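Local atomic coordinates of APL1 (Anopheles gambiae, PDB entry 3O6N), a protein that probably acts with the leucine-rich repeat protein LRIM1 in a complex that regulates complement-like immunity in the mosquito. Residues L60-Q70 / Y87-I95. Sequence-based numbering, arbitrary orientation.
Sequences LPAALLDSFRQ and YAFAYAHTI
Arg69 lays its guanidinium flat over one face of the Tyr91 ring. The two planes are 22° apart, and Arg69 CZ stands 3.8 Å from the centroid of the Tyr91 ring, a cation-pi stack. CE1 of Tyr91 sits over the middle of the guanidinium. Both side chains point the same way, side by side. The Arg69 chain is extended from CG to NE (chi3 -179°), which carries its CD and NE along the ring as well. A hydrogen bond of 2.9 Å from Arg69 NE to the backbone O of Asp66 helps to hold the group in this rotation. The carboxylate of Asp66 meets the same ring steeply, with planes 79° apart; its OD1 is 3.3 Å from Tyr91 CD2.

Segments 60-70 and 87-95 belong to successive turns of a leucine-rich repeat solenoid. Segment 60-70 leads to strand 73-75 of the parallel stack, and 87-95 leads from there to strand 97-99. Segment 60-70 contains the short helix 63-67, while 87-95 has no regular helix or strand and runs through three type I beta turns.

On the inner side Leu65 drives CD1 between Phe89, Ala92 and Ile95. CD1 of Leu65 is 3.6 Å from CD1 of Phe89 and 3.9 Å from CD1 of Ile95. Leu60 meets the same Phe89 ring further along, at CE2 and CZ, crossing it at about a right angle, with its CD2 3.8 Å from Phe89 CE2. Leu74 of strand 73-75 touches Leu65, Phe89 and Ile95 from the core.

No direct hydrogen bond joins the two segments. Three waters bridge them instead. One accepts from Leu65 N and donates to the carbonyls of Pro61 and Ala88. A second links Asp66 OD1 with Ala88 O and Tyr91 N, and a third ties Asp66 OD1 to Tyr87 O.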
ATOM      1  N   LEU A  60       2.753 -22.020  21.379  1.00 23.32           N
ATOM      2  CA  LEU A  60       3.968 -22.521  20.746  1.00 23.09           C
ATOM      3  C   LEU A  60       4.966 -22.964  21.815  1.00 19.83           C
ATOM      4  O   LEU A  60       5.436 -22.145  22.602  1.00 19.88           O
ATOM      5  CB  LEU A  60       4.590 -21.439  19.864  1.00 22.75           C
ATOM      6  CG  LEU A  60       5.815 -21.860  19.048  1.00 25.19           C
ATOM      7  CD1 LEU A  60       5.429 -22.877  17.974  1.00 23.77           C
ATOM      8  CD2 LEU A  60       6.485 -20.647  18.432  1.00 27.66           C
ATOM      9  N   PRO A  61       5.292 -24.267  21.845  1.00 23.96           N
ATOM     10  CA  PRO A  61       6.149 -24.839  22.892  1.00 23.70           C
ATOM     11  C   PRO A  61       7.637 -24.708  22.589  1.00 22.03           C
ATOM     12  O   PRO A  61       8.030 -24.665  21.427  1.00 22.82           O
ATOM     13  CB  PRO A  61       5.756 -26.319  22.879  1.00 23.97           C
ATOM     14  CG  PRO A  61       5.403 -26.583  21.443  1.00 22.95           C
ATOM     15  CD  PRO A  61       4.799 -25.294  20.909  1.00 24.01           C
ATOM     16  N   ALA A  62       8.454 -24.659  23.637  1.00 21.42           N
ATOM     17  CA  ALA A  62       9.903 -24.637  23.480  1.00 24.63           C
ATOM     18  C   ALA A  62      10.421 -25.959  22.914  1.00 25.75           C
ATOM     19  O   ALA A  62      11.498 -26.014  22.319  1.00 27.02           O
ATOM     20  CB  ALA A  62      10.574 -24.337  24.814  1.00 27.99           C
ATOM     21  N   ALA A  63       9.642 -27.020  23.098  1.00 24.33           N
ATOM     22  CA  ALA A  63      10.055 -28.362  22.697  1.00 28.92           C
ATOM     23  C   ALA A  63      10.377 -28.474  21.210  1.00 28.88           C
ATOM     24  O   ALA A  63      11.210 -29.286  20.814  1.00 27.00           O
ATOM     25  CB  ALA A  63       8.998 -29.385  23.091  1.00 29.67           C
ATOM     26  N   LEU A  64       9.717 -27.664  20.387  1.00 24.78           N
ATOM     27  CA  LEU A  64       9.906 -27.746  18.942  1.00 22.91           C
ATOM     28  C   LEU A  64      11.339 -27.426  18.538  1.00 25.79           C
ATOM     29  O   LEU A  64      12.026 -28.261  17.954  1.00 25.87           O
ATOM     30  CB  LEU A  64       8.931 -26.819  18.207  1.00 18.86           C
ATOM     31  CG  LEU A  64       9.144 -26.699  16.697  1.00 22.33           C
ATOM     32  CD1 LEU A  64       9.042 -28.062  16.016  1.00 20.07           C
ATOM     33  CD2 LEU A  64       8.149 -25.716  16.096  1.00 21.40           C
ATOM     34  N   LEU A  65      11.787 -26.213  18.852  1.00 20.66           N
ATOM     35  CA  LEU A  65      13.130 -25.779  18.483  1.00 24.74           C
ATOM     36  C   LEU A  65      14.203 -26.265  19.456  1.00 29.21           C
ATOM     37  O   LEU A  65      15.398 -26.155  19.180  1.00 29.47           O
ATOM     38  CB  LEU A  65      13.183 -24.257  18.327  1.00 26.91           C
ATOM     39  CG  LEU A  65      12.325 -23.730  17.176  1.00 25.51           C
ATOM     40  CD1 LEU A  65      12.286 -22.202  17.159  1.00 27.01           C
ATOM     41  CD2 LEU A  65      12.822 -24.278  15.839  1.00 22.59           C
ATOM     42  N   ASP A  66      13.781 -26.800  20.596  1.00 27.92           N
ATOM     43  CA  ASP A  66      14.723 -27.457  21.495  1.00 31.01           C
ATOM     44  C   ASP A  66      15.215 -28.753  20.856  1.00 29.75           C
ATOM     45  O   ASP A  66      16.332 -29.196  21.115  1.00 27.81           O
ATOM     46  CB  ASP A  66      14.080 -27.741  22.854  1.00 30.02           C
ATOM     47  CG  ASP A  66      14.067 -26.522  23.761  1.00 38.64           C
ATOM     48  OD1 ASP A  66      14.355 -25.409  23.272  1.00 40.73           O
ATOM     49  OD2 ASP A  66      13.764 -26.679  24.963  1.00 42.71           O
ATOM     50  N   SER A  67      14.371 -29.343  20.014  1.00 27.98           N
ATOM     51  CA  SER A  67      14.680 -30.604  19.346  1.00 25.93           C
ATOM     52  C   SER A  67      15.176 -30.398  17.920  1.00 26.05           C
ATOM     53  O   SER A  67      16.012 -31.156  17.433  1.00 29.26           O
ATOM     54  CB  SER A  67      13.457 -31.523  19.338  1.00 29.71           C
ATOM     55  OG  SER A  67      13.093 -31.895  20.652  1.00 32.44           O
ATOM     56  N   PHE A  68      14.648 -29.380  17.250  1.00 23.02           N
ATOM     57  CA  PHE A  68      15.080 -29.048  15.898  1.00 25.41           C
ATOM     58  C   PHE A  68      15.910 -27.772  15.919  1.00 27.27           C
ATOM     59  O   PHE A  68      15.365 -26.670  15.894  1.00 26.72           O
ATOM     60  CB  PHE A  68      13.868 -28.893  14.978  1.00 28.53           C
ATOM     61  CG  PHE A  68      13.188 -30.193  14.657  1.00 27.56           C
ATOM     62  CD1 PHE A  68      13.274 -30.739  13.385  1.00 26.34           C
ATOM     63  CD2 PHE A  68      12.480 -30.882  15.630  1.00 28.76           C
ATOM     64  CE1 PHE A  68      12.657 -31.945  13.086  1.00 26.74           C
ATOM     65  CE2 PHE A  68      11.862 -32.087  15.339  1.00 27.45           C
ATOM     66  CZ  PHE A  68      11.950 -32.618  14.065  1.00 25.89           C
ATOM     67  N   ARG A  69      17.231 -27.929  15.966  1.00 29.43           N
ATOM     68  CA  ARG A  69      18.131 -26.798  16.178  1.00 29.86           C
ATOM     69  C   ARG A  69      18.881 -26.346  14.926  1.00 31.91           C
ATOM     70  O   ARG A  69      19.824 -25.559  15.014  1.00 32.10           O
ATOM     71  CB  ARG A  69      19.133 -27.122  17.289  1.00 32.32           C
ATOM     72  CG  ARG A  69      18.483 -27.504  18.610  1.00 33.25           C
ATOM     73  CD  ARG A  69      19.511 -27.584  19.721  1.00 36.68           C
ATOM     74  NE  ARG A  69      18.913 -27.966  20.996  1.00 41.98           N
ATOM     75  CZ  ARG A  69      19.611 -28.220  22.098  1.00 45.69           C
ATOM     76  NH1 ARG A  69      20.934 -28.130  22.080  1.00 42.21           N
ATOM     77  NH2 ARG A  69      18.987 -28.565  23.216  1.00 46.72           N
ATOM     78  N   GLN A  70      18.462 -26.834  13.765  1.00 29.82           N
ATOM     79  CA  GLN A  70      19.102 -26.448  12.513  1.00 34.48           C
ATOM     80  C   GLN A  70      18.091 -25.888  11.515  1.00 28.86           C
ATOM     81  O   GLN A  70      18.336 -25.873  10.308  1.00 31.04           O
ATOM     82  CB  GLN A  70      19.855 -27.636  11.912  1.00 40.26           C
ATOM     83  CG  GLN A  70      20.933 -28.195  12.831  1.00 51.16           C
ATOM     84  CD  GLN A  70      21.459 -29.539  12.372  1.00 58.72           C
ATOM     85  OE1 GLN A  70      21.722 -29.746  11.188  1.00 62.59           O
ATOM     86  NE2 GLN A  70      21.609 -30.465  13.310  1.00 62.24           N
ATOM     87  N   TYR A  87      10.604 -19.072  26.090  1.00 24.70           N
ATOM     88  CA  TYR A  87      11.882 -19.558  25.579  1.00 25.18           C
ATOM     89  C   TYR A  87      11.760 -20.366  24.291  1.00 24.63           C
ATOM     90  O   TYR A  87      12.677 -21.099  23.921  1.00 24.35           O
ATOM     91  CB  TYR A  87      12.616 -20.345  26.666  1.00 32.62           C
ATOM     92  CG  TYR A  87      12.786 -19.524  27.920  1.00 36.55           C
ATOM     93  CD1 TYR A  87      13.659 -18.445  27.946  1.00 41.80           C
ATOM     94  CD2 TYR A  87      12.052 -19.803  29.065  1.00 36.18           C
ATOM     95  CE1 TYR A  87      13.812 -17.675  29.081  1.00 47.05           C
ATOM     96  CE2 TYR A  87      12.199 -19.038  30.208  1.00 42.26           C
ATOM     97  CZ  TYR A  87      13.081 -17.975  30.210  1.00 49.53           C
ATOM     98  OH  TYR A  87      13.235 -17.208  31.341  1.00 53.46           O
ATOM     99  N   ALA A  88      10.636 -20.205  23.599  1.00 23.16           N
ATOM    100  CA  ALA A  88      10.383 -20.938  22.363  1.00 22.80           C
ATOM    101  C   ALA A  88      11.517 -20.792  21.350  1.00 25.12           C
ATOM    102  O   ALA A  88      11.844 -21.743  20.639  1.00 26.80           O
ATOM    103  CB  ALA A  88       9.056 -20.500  21.741  1.00 21.72           C
ATOM    104  N   PHE A  89      12.117 -19.606  21.286  1.00 19.85           N
ATOM    105  CA  PHE A  89      13.172 -19.348  20.309  1.00 20.86           C
ATOM    106  C   PHE A  89      14.571 -19.256  20.919  1.00 25.07           C
ATOM    107  O   PHE A  89      15.446 -18.568  20.387  1.00 26.62           O
ATOM    108  CB  PHE A  89      12.849 -18.090  19.495  1.00 19.95           C
ATOM    109  CG  PHE A  89      11.649 -18.243  18.599  1.00 18.65           C
ATOM    110  CD1 PHE A  89      11.797 -18.668  17.289  1.00 18.91           C
ATOM    111  CD2 PHE A  89      10.376 -17.972  19.070  1.00 23.39           C
ATOM    112  CE1 PHE A  89      10.696 -18.816  16.460  1.00 19.48           C
ATOM    113  CE2 PHE A  89       9.267 -18.115  18.247  1.00 18.02           C
ATOM    114  CZ  PHE A  89       9.429 -18.537  16.941  1.00 21.57           C
ATOM    115  N   ALA A  90      14.781 -19.967  22.021  1.00 27.57           N
ATOM    116  CA  ALA A  90      16.083 -19.989  22.684  1.00 33.28           C
ATOM    117  C   ALA A  90      17.168 -20.615  21.803  1.00 33.57           C
ATOM    118  O   ALA A  90      18.289 -20.110  21.736  1.00 33.11           O
ATOM    119  CB  ALA A  90      15.987 -20.726  24.017  1.00 31.68           C
ATOM    120  N   TYR A  91      16.827 -21.709  21.126  1.00 35.13           N
ATOM    121  CA  TYR A  91      17.769 -22.399  20.246  1.00 38.49           C
ATOM    122  C   TYR A  91      17.451 -22.160  18.772  1.00 40.57           C
ATOM    123  O   TYR A  91      17.519 -23.083  17.962  1.00 42.75           O
ATOM    124  CB  TYR A  91      17.754 -23.905  20.524  1.00 44.69           C
ATOM    125  CG  TYR A  91      18.273 -24.298  21.890  1.00 51.83           C
ATOM    126  CD1 TYR A  91      19.577 -24.750  22.054  1.00 57.15           C
ATOM    127  CD2 TYR A  91      17.460 -24.222  23.014  1.00 55.00           C
ATOM    128  CE1 TYR A  91      20.055 -25.113  23.300  1.00 60.60           C
ATOM    129  CE2 TYR A  91      17.930 -24.581  24.263  1.00 59.26           C
ATOM    130  CZ  TYR A  91      19.228 -25.028  24.400  1.00 61.99           C
ATOM    131  OH  TYR A  91      19.702 -25.388  25.641  1.00 64.60           O
ATOM    132  N   ALA A  92      17.109 -20.925  18.422  1.00 33.95           N
ATOM    133  CA  ALA A  92      16.689 -20.620  17.060  1.00 32.61           C
ATOM    134  C   ALA A  92      17.784 -19.922  16.257  1.00 30.44           C
ATOM    135  O   ALA A  92      17.502 -19.267  15.256  1.00 27.15           O
ATOM    136  CB  ALA A  92      15.425 -19.773  17.080  1.00 27.17           C
ATOM    137  N   HIS A  93      19.029 -20.085  16.694  1.00 29.75           N
ATOM    138  CA  HIS A  93      20.170 -19.358  16.129  1.00 35.02           C
ATOM    139  C   HIS A  93      20.346 -19.484  14.613  1.00 30.13           C
ATOM    140  O   HIS A  93      20.969 -18.628  13.987  1.00 31.17           O
ATOM    141  CB  HIS A  93      21.467 -19.776  16.831  1.00 47.15           C
ATOM    142  CG  HIS A  93      21.473 -19.501  18.303  1.00 60.96           C
ATOM    143  ND1 HIS A  93      21.621 -18.233  18.821  1.00 67.24           N
ATOM    144  CD2 HIS A  93      21.354 -20.331  19.366  1.00 66.42           C
ATOM    145  CE1 HIS A  93      21.590 -18.292  20.141  1.00 69.00           C
ATOM    146  NE2 HIS A  93      21.430 -19.554  20.497  1.00 69.39           N
ATOM    147  N   THR A  94      19.808 -20.545  14.026  1.00 27.49           N
ATOM    148  CA  THR A  94      19.997 -20.788  12.598  1.00 25.87           C
ATOM    149  C   THR A  94      18.841 -20.280  11.730  1.00 28.67           C
ATOM    150  O   THR A  94      18.935 -20.288  10.502  1.00 28.45           O
ATOM    151  CB  THR A  94      20.216 -22.285  12.305  1.00 26.90           C
ATOM    152  OG1 THR A  94      19.078 -23.031  12.753  1.00 28.04           O
ATOM    153  CG2 THR A  94      21.472 -22.799  13.008  1.00 28.78           C
ATOM    154  N   ILE A  95      17.751 -19.845  12.356  1.00 25.47           N
ATOM    155  CA  ILE A  95      16.571 -19.421  11.597  1.00 23.85           C
ATOM    156  C   ILE A  95      16.820 -18.153  10.777  1.00 26.76           C
ATOM    157  O   ILE A  95      17.349 -17.162  11.282  1.00 27.76           O
ATOM    158  CB  ILE A  95      15.324 -19.256  12.500  1.00 21.35           C
ATOM    159  CG1 ILE A  95      14.884 -20.623  13.030  1.00 25.12           C
ATOM    160  CG2 ILE A  95      14.172 -18.606  11.725  1.00 21.12           C
ATOM    161  CD1 ILE A  95      13.705 -20.576  13.968  1.00 24.35           C
TER
HETATM  162  O   HOH W   1      10.169 -24.115  19.778  1.00 20.88           O
HETATM  163  O   HOH W   2      14.260 -23.169  21.481  1.00 29.53           O
HETATM  164  O   HOH W   3      13.942 -23.162  25.298  1.00 41.22           O